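Local coordinates for protein UDP-4-amino-4,6-dideoxy-N-acetyl-beta-L-altrosamine transaminase (Helicobacter pylori, PDB 2FNU) that transfers an amino group from glutamate to a UDP-linked 4-keto sugar, the second step in making pseudaminic acid for flagellin modification, at residues L240-L243 with K244-P247. Sequence-based numbering, arbitrary orientation.
Sequences LSQL and KKAP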
loop_
_atom_site.group_PDB
_atom_site.type_symbol
_atom_site.label_atom_id
_atom_site.label_comp_id
_atom_site.label_asym_id
_atom_site.label_seq_id
_atom_site.Cartn_x
_atom_site.Cartn_y
_atom_site.Cartn_z
ATOM N N LEU B 240 10.242 -6.951 -12.670
ATOM C CA LEU B 240 11.515 -7.110 -13.384
ATOM C C LEU B 240 11.315 -7.954 -14.633
ATOM O O LEU B 240 11.805 -7.609 -15.713
ATOM C CB LEU B 240 12.547 -7.808 -12.500
ATOM C CG LEU B 240 13.627 -7.065 -11.738
ATOM C CD1 LEU B 240 14.356 -8.094 -10.878
ATOM C CD2 LEU B 240 14.589 -6.382 -12.694
ATOM N N SER B 241 10.582 -9.060 -14.485
ATOM C CA SER B 241 10.387 -10.000 -15.589
ATOM C C SER B 241 9.527 -9.380 -16.682
ATOM O O SER B 241 9.815 -9.522 -17.884
ATOM C CB SER B 241 9.760 -11.302 -15.062
ATOM O OG SER B 241 9.643 -12.254 -16.105
ATOM N N GLN B 242 8.478 -8.669 -16.277
ATOM C CA GLN B 242 7.640 -7.949 -17.232
ATOM C C GLN B 242 8.412 -6.822 -17.937
ATOM O O GLN B 242 8.282 -6.624 -19.155
ATOM C CB GLN B 242 6.431 -7.370 -16.486
ATOM C CG GLN B 242 5.388 -8.430 -16.114
ATOM C CD GLN B 242 4.241 -8.441 -17.092
ATOM O OE1 GLN B 242 3.504 -7.452 -17.216
ATOM N NE2 GLN B 242 4.079 -9.556 -17.828
ATOM N N LEU B 243 9.219 -6.080 -17.182
ATOM C CA LEU B 243 9.964 -4.948 -17.747
ATOM C C LEU B 243 10.922 -5.413 -18.840
ATOM O O LEU B 243 11.112 -4.709 -19.835
ATOM C CB LEU B 243 10.729 -4.184 -16.653
ATOM C CG LEU B 243 11.485 -2.949 -17.129
ATOM C CD1 LEU B 243 10.548 -1.888 -17.708
ATOM C CD2 LEU B 243 12.256 -2.384 -15.955
ATOM N N LYS B 244 11.500 -6.601 -18.669
ATOM C CA LYS B 244 12.435 -7.147 -19.672
ATOM C C LYS B 244 11.779 -7.311 -21.039
ATOM O O LYS B 244 12.478 -7.313 -22.065
ATOM C CB LYS B 244 12.999 -8.495 -19.213
ATOM C CG LYS B 244 14.113 -8.357 -18.183
ATOM C CD LYS B 244 14.510 -9.700 -17.578
ATOM C CE LYS B 244 15.657 -9.500 -16.577
ATOM N NZ LYS B 244 15.805 -10.572 -15.541
ATOM N N LYS B 245 10.453 -7.480 -21.059
ATOM C CA LYS B 245 9.731 -7.586 -22.334
ATOM C C LYS B 245 8.785 -6.418 -22.585
ATOM O O LYS B 245 7.889 -6.520 -23.430
ATOM C CB LYS B 245 8.975 -8.922 -22.446
ATOM C CG LYS B 245 7.996 -9.189 -21.339
ATOM C CD LYS B 245 7.176 -10.445 -21.609
ATOM C CE LYS B 245 6.573 -10.950 -20.316
ATOM N NZ LYS B 245 7.584 -11.687 -19.483
ATOM N N ALA B 246 8.987 -5.301 -21.881
ATOM C CA ALA B 246 8.065 -4.170 -22.054
ATOM C C ALA B 246 7.965 -3.701 -23.522
ATOM O O ALA B 246 6.879 -3.395 -23.983
ATOM C CB ALA B 246 8.444 -3.004 -21.115
ATOM N N PRO B 247 9.099 -3.597 -24.243
ATOM C CA PRO B 247 8.965 -3.189 -25.651
ATOM C C PRO B 247 8.164 -4.174 -26.515
ATOM O O PRO B 247 7.393 -3.744 -27.390
ATOM C CB PRO B 247 10.420 -3.092 -26.122
ATOM C CG PRO B 247 11.186 -2.766 -24.846
ATOM C CD PRO B 247 10.515 -3.670 -23.833
HETATM O O HOH W 1 10.579 -11.458 -19.621
#
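K245 reaches back to the last turn of the helix before it, and its ammonium nitrogen NZ meets the carbonyl O of S241 in a weak hydrogen bond of 3.5 Å. A water bridges the same two atoms, donating to S241 O at 2.7 Å and accepting from K245 NZ at 3.0 Å. The side chain sets CG between its own N and carbonyl carbon (chi1 57°), and a bend at the far end (chi4 -78°) turns NZ toward S241 O. K245 CE passes 3.8 Å from Q242 NE2 where the two side chains cross. Backbone bonds change step here: K244 N donates to L240 O in the helical i to i+4 manner, whereas K245 N turns to Q242 O and A246 N to L243 O, three residues back. The case exemplifies a tight helix–helix junction: helix 233-244 leads almost directly into helix 246-264, with K245 at the second's N-cap position. On another side of the turn, L243 CD1 packs on A246 CB at 4.2 Å, and the leucine also touches A40 and L41 of helix 32-45. Farther out, D15 accepts from S241 OG and Q242 NE2. K245 NZ forms salt bridges with both D15 and D12. Q242 OE1 accepts from T186 N.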